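Local coordinates for protein probable thiosulfate sulfurtransferase (Thermus thermophilus, PDB 2EG4) that binds a zinc ion and probably transfers sulfur from thiosulfate to an acceptor such as cyanide, at residues A[149-161]-A[218-230]. Residues are numbered along the deposited sequence; the frame is centred on the assembly and turned at random.
Sequences PPCCPRGGRIPGS and MHEWLQEGLPTEP. With ZN (zinc ion), chain C; SO4 (sulfate ion), chain E.
Different first torsions turn the sulfurs of C151 and C152 toward the zinc ion that H219 ND1 also binds: SG of C151 lies between its backbone N and carbonyl carbon (chi1 55°), whereas SG of C152 lies anti to its carbonyl carbon (chi1 -80°). H219, on the helix, swings its ring in to place ND1 2.1 Å from the zinc, and H192 supplies the fourth ligand. The type I turn from P149 to C152, closed by C152 N to P149 O, presents both sulfurs. Beyond the metal, L222 reaches from the helix against the loop, its CD1 3.8 Å from C152 CB and its CD2 over one face of the R154 guanidinium. In this second rhodanese-like domain, the loop leading to strand 162-163 is thus tied to the C-terminal helix and tail. The tail joins by a single antiparallel hydrogen-bonded pair, R157 with E229: R157 N donates to E229 O at 2.8 Å, and E229 N to R157 O at 3.0 Å. I158 CG1 sits 3.7 Å above the W221 ring, 15° off the normal of its five-membered ring, while L226 CB lies over the opposite face, toward its rim. W221 NE1 bonds P227 O at 2.7 Å, which restrains the indole's rotation.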
loop_
_atom_site.group_PDB
_atom_site.type_symbol
_atom_site.label_atom_id
_atom_site.label_comp_id
_atom_site.label_asym_id
_atom_site.label_seq_id
_atom_site.Cartn_x
_atom_site.Cartn_y
_atom_site.Cartn_z
ATOM N N PRO A 149 -0.620 18.665 -2.373
ATOM C CA PRO A 149 0.480 18.746 -1.408
ATOM C C PRO A 149 1.578 19.666 -1.953
ATOM O O PRO A 149 1.760 19.781 -3.164
ATOM C CB PRO A 149 0.912 17.288 -1.256
ATOM C CG PRO A 149 0.566 16.685 -2.586
ATOM C CD PRO A 149 -0.786 17.293 -2.884
ATOM N N PRO A 150 2.320 20.346 -1.057
ATOM C CA PRO A 150 3.397 21.268 -1.436
ATOM C C PRO A 150 4.546 20.677 -2.250
ATOM O O PRO A 150 5.270 21.405 -2.931
ATOM C CB PRO A 150 3.853 21.836 -0.090
ATOM C CG PRO A 150 3.584 20.717 0.859
ATOM C CD PRO A 150 2.223 20.223 0.408
ATOM N N CYS A 151 4.713 19.359 -2.187
ATOM C CA CYS A 151 5.773 18.712 -2.948
ATOM C C CYS A 151 5.389 18.595 -4.430
ATOM O O CYS A 151 6.215 18.224 -5.265
ATOM C CB CYS A 151 6.048 17.324 -2.371
ATOM S SG CYS A 151 4.564 16.299 -2.302
ATOM N N CYS A 152 4.137 18.908 -4.760
ATOM C CA CYS A 152 3.678 18.817 -6.155
ATOM C C CYS A 152 3.490 20.201 -6.814
ATOM O O CYS A 152 3.294 21.195 -6.125
ATOM C CB CYS A 152 2.367 18.016 -6.241
ATOM S SG CYS A 152 2.547 16.171 -6.186
ATOM N N PRO A 153 3.533 20.270 -8.158
ATOM C CA PRO A 153 3.378 21.529 -8.912
ATOM C C PRO A 153 2.019 22.219 -8.868
ATOM O O PRO A 153 1.946 23.450 -8.853
ATOM C CB PRO A 153 3.725 21.127 -10.347
ATOM C CG PRO A 153 4.624 19.972 -10.182
ATOM C CD PRO A 153 4.006 19.199 -9.047
ATOM N N ARG A 154 0.942 21.441 -8.860
ATOM C CA ARG A 154 -0.402 22.020 -8.873
ATOM C C ARG A 154 -1.461 20.979 -8.553
ATOM O O ARG A 154 -1.143 19.810 -8.326
ATOM C CB ARG A 154 -0.680 22.597 -10.257
ATOM C CG ARG A 154 -0.403 21.593 -11.352
ATOM C CD ARG A 154 -0.542 22.205 -12.740
ATOM N NE ARG A 154 -0.133 21.265 -13.777
ATOM C CZ ARG A 154 -0.649 20.047 -13.916
ATOM N NH1 ARG A 154 -1.592 19.631 -13.078
ATOM N NH2 ARG A 154 -0.231 19.248 -14.892
ATOM N N GLY A 155 -2.717 21.415 -8.527
ATOM C CA GLY A 155 -3.812 20.505 -8.257
ATOM C C GLY A 155 -4.267 19.823 -9.534
ATOM O O GLY A 155 -4.203 20.392 -10.630
ATOM N N GLY A 156 -4.731 18.589 -9.414
ATOM C CA GLY A 156 -5.173 17.903 -10.610
ATOM C C GLY A 156 -5.411 16.437 -10.393
ATOM O O GLY A 156 -5.156 15.913 -9.310
ATOM N N ARG A 157 -5.917 15.789 -11.439
ATOM C CA ARG A 157 -6.227 14.370 -11.436
ATOM C C ARG A 157 -5.850 13.809 -12.791
ATOM O O ARG A 157 -5.624 14.555 -13.751
ATOM C CB ARG A 157 -7.729 14.163 -11.227
ATOM C CG ARG A 157 -8.560 14.848 -12.306
ATOM C CD ARG A 157 -10.029 14.419 -12.279
ATOM N NE ARG A 157 -10.811 15.095 -13.322
ATOM C CZ ARG A 157 -11.263 16.343 -13.231
ATOM N NH1 ARG A 157 -11.017 17.063 -12.142
ATOM N NH2 ARG A 157 -11.971 16.870 -14.220
ATOM N N ILE A 158 -5.761 12.489 -12.866
ATOM C CA ILE A 158 -5.447 11.829 -14.115
ATOM C C ILE A 158 -6.735 11.963 -14.930
ATOM O O ILE A 158 -7.811 11.668 -14.437
ATOM C CB ILE A 158 -5.053 10.347 -13.853
ATOM C CG1 ILE A 158 -3.688 10.328 -13.151
ATOM C CG2 ILE A 158 -4.989 9.550 -15.169
ATOM C CD1 ILE A 158 -3.249 8.956 -12.681
ATOM N N PRO A 159 -6.630 12.437 -16.185
ATOM C CA PRO A 159 -7.826 12.602 -17.028
ATOM C C PRO A 159 -8.615 11.310 -17.170
ATOM O O PRO A 159 -8.036 10.244 -17.385
ATOM C CB PRO A 159 -7.245 13.080 -18.359
ATOM C CG PRO A 159 -5.938 13.780 -17.941
ATOM C CD PRO A 159 -5.409 12.785 -16.933
ATOM N N GLY A 160 -9.938 11.407 -17.041
ATOM C CA GLY A 160 -10.783 10.234 -17.189
ATOM C C GLY A 160 -11.022 9.418 -15.929
ATOM O O GLY A 160 -11.848 8.510 -15.916
ATOM N N SER A 161 -10.301 9.728 -14.855
ATOM C CA SER A 161 -10.472 8.976 -13.616
ATOM C C SER A 161 -11.777 9.332 -12.900
ATOM O O SER A 161 -12.356 10.393 -13.131
ATOM C CB SER A 161 -9.301 9.257 -12.672
ATOM O OG SER A 161 -9.273 10.630 -12.355
ATOM N N MET A 218 -0.209 10.295 -8.185
ATOM C CA MET A 218 -0.180 11.686 -8.661
ATOM C C MET A 218 1.179 12.399 -8.543
ATOM O O MET A 218 1.526 13.233 -9.387
ATOM C CB MET A 218 -1.273 12.494 -7.940
ATOM C CG MET A 218 -1.955 13.549 -8.802
ATOM S SD MET A 218 -2.801 12.873 -10.294
ATOM C CE MET A 218 -2.610 14.286 -11.347
ATOM N N HIS A 219 1.958 12.087 -7.515
ATOM C CA HIS A 219 3.265 12.725 -7.407
ATOM C C HIS A 219 4.101 12.374 -8.642
ATOM O O HIS A 219 4.631 13.263 -9.317
ATOM C CB HIS A 219 3.996 12.283 -6.128
ATOM C CG HIS A 219 5.263 13.040 -5.873
ATOM N ND1 HIS A 219 5.292 14.229 -5.175
ATOM C CD2 HIS A 219 6.538 12.800 -6.261
ATOM C CE1 HIS A 219 6.530 14.689 -5.144
ATOM N NE2 HIS A 219 7.305 13.843 -5.796
ATOM N N GLU A 220 4.203 11.087 -8.968
ATOM C CA GLU A 220 4.990 10.708 -10.130
ATOM C C GLU A 220 4.383 11.266 -11.405
ATOM O O GLU A 220 5.088 11.794 -12.252
ATOM C CB GLU A 220 5.080 9.198 -10.265
ATOM C CG GLU A 220 5.845 8.805 -11.508
ATOM C CD GLU A 220 5.796 7.335 -11.776
ATOM O OE1 GLU A 220 4.695 6.743 -11.667
ATOM O OE2 GLU A 220 6.857 6.766 -12.119
ATOM N N TRP A 221 3.062 11.164 -11.522
ATOM C CA TRP A 221 2.364 11.627 -12.719
ATOM C C TRP A 221 2.715 13.073 -13.040
ATOM O O TRP A 221 2.981 13.417 -14.192
ATOM C CB TRP A 221 0.843 11.454 -12.536
ATOM C CG TRP A 221 0.022 11.711 -13.796
ATOM C CD1 TRP A 221 -0.490 12.907 -14.226
ATOM C CD2 TRP A 221 -0.378 10.733 -14.772
ATOM N NE1 TRP A 221 -1.186 12.732 -15.415
ATOM C CE2 TRP A 221 -1.129 11.410 -15.770
ATOM C CE3 TRP A 221 -0.174 9.356 -14.901
ATOM C CZ2 TRP A 221 -1.676 10.746 -16.882
ATOM C CZ3 TRP A 221 -0.718 8.691 -16.000
ATOM C CH2 TRP A 221 -1.463 9.389 -16.976
ATOM N N LEU A 222 2.739 13.920 -12.019
ATOM C CA LEU A 222 3.077 15.326 -12.229
ATOM C C LEU A 222 4.573 15.528 -12.494
ATOM O O LEU A 222 4.946 16.341 -13.329
ATOM C CB LEU A 222 2.646 16.163 -11.023
ATOM C CG LEU A 222 1.123 16.326 -10.866
ATOM C CD1 LEU A 222 0.802 17.056 -9.568
ATOM C CD2 LEU A 222 0.562 17.102 -12.077
ATOM N N GLN A 223 5.430 14.787 -11.799
ATOM C CA GLN A 223 6.867 14.941 -12.042
ATOM C C GLN A 223 7.194 14.618 -13.500
ATOM O O GLN A 223 8.065 15.237 -14.111
ATOM C CB GLN A 223 7.667 14.034 -11.104
ATOM C CG GLN A 223 7.708 14.545 -9.666
ATOM C CD GLN A 223 8.207 15.992 -9.582
ATOM O OE1 GLN A 223 9.241 16.338 -10.165
ATOM N NE2 GLN A 223 7.479 16.834 -8.851
ATOM N N GLU A 224 6.473 13.654 -14.064
ATOM C CA GLU A 224 6.681 13.230 -15.445
ATOM C C GLU A 224 6.114 14.206 -16.478
ATOM O O GLU A 224 6.425 14.107 -17.657
ATOM C CB GLU A 224 6.053 11.852 -15.663
ATOM C CG GLU A 224 6.831 10.696 -15.026
ATOM C CD GLU A 224 8.139 10.450 -15.751
ATOM O OE1 GLU A 224 8.127 10.406 -16.995
ATOM O OE2 GLU A 224 9.179 10.289 -15.084
ATOM N N GLY A 225 5.271 15.134 -16.036
ATOM C CA GLY A 225 4.696 16.104 -16.954
ATOM C C GLY A 225 3.545 15.582 -17.803
ATOM O O GLY A 225 3.233 16.132 -18.866
ATOM N N LEU A 226 2.916 14.512 -17.337
ATOM C CA LEU A 226 1.795 13.904 -18.053
ATOM C C LEU A 226 0.557 14.791 -17.918
ATOM O O LEU A 226 0.439 15.560 -16.964
ATOM C CB LEU A 226 1.542 12.509 -17.485
ATOM C CG LEU A 226 2.759 11.627 -17.782
ATOM C CD1 LEU A 226 2.744 10.379 -16.907
ATOM C CD2 LEU A 226 2.739 11.236 -19.250
ATOM N N PRO A 227 -0.382 14.686 -18.873
ATOM C CA PRO A 227 -1.624 15.474 -18.896
ATOM C C PRO A 227 -2.484 15.349 -17.644
ATOM O O PRO A 227 -2.645 14.259 -17.093
ATOM C CB PRO A 227 -2.352 14.944 -20.135
ATOM C CG PRO A 227 -1.267 14.322 -20.976
ATOM C CD PRO A 227 -0.381 13.680 -19.945
ATOM N N THR A 228 -3.037 16.465 -17.185
ATOM C CA THR A 228 -3.900 16.428 -16.010
ATOM C C THR A 228 -5.097 17.353 -16.147
ATOM O O THR A 228 -5.089 18.277 -16.959
ATOM C CB THR A 228 -3.142 16.802 -14.711
ATOM O OG1 THR A 228 -2.767 18.187 -14.739
ATOM C CG2 THR A 228 -1.880 15.945 -14.571
ATOM N N GLU A 229 -6.137 17.065 -15.377
ATOM C CA GLU A 229 -7.344 17.886 -15.369
ATOM C C GLU A 229 -7.492 18.451 -13.959
ATOM O O GLU A 229 -7.033 17.848 -12.987
ATOM C CB GLU A 229 -8.586 17.053 -15.730
ATOM C CG GLU A 229 -8.686 16.631 -17.196
ATOM C CD GLU A 229 -8.443 17.780 -18.167
ATOM O OE1 GLU A 229 -8.810 18.932 -17.856
ATOM O OE2 GLU A 229 -7.883 17.532 -19.252
ATOM N N PRO A 230 -8.090 19.643 -13.834
ATOM C CA PRO A 230 -8.614 20.468 -14.930
ATOM C C PRO A 230 -7.505 21.213 -15.673
ATOM O O PRO A 230 -7.743 21.651 -16.820
ATOM C CB PRO A 230 -9.573 21.417 -14.218
ATOM C CG PRO A 230 -8.923 21.594 -12.874
ATOM C CD PRO A 230 -8.505 20.182 -12.523
ATOM O OXT PRO A 230 -6.410 21.367 -15.091
HETATM ZN ZN ZN C . 3.720 15.389 -4.314
HETATM S S SO4 E . -11.998 14.421 -16.956
HETATM O O1 SO4 E . -11.849 15.904 -17.110
HETATM O O2 SO4 E . -13.389 14.087 -16.505
HETATM O O3 SO4 E . -11.730 13.763 -18.276
HETATM O O4 SO4 E . -11.019 13.915 -15.938
HETATM O O HOH W 1 -4.493 20.217 -13.416
#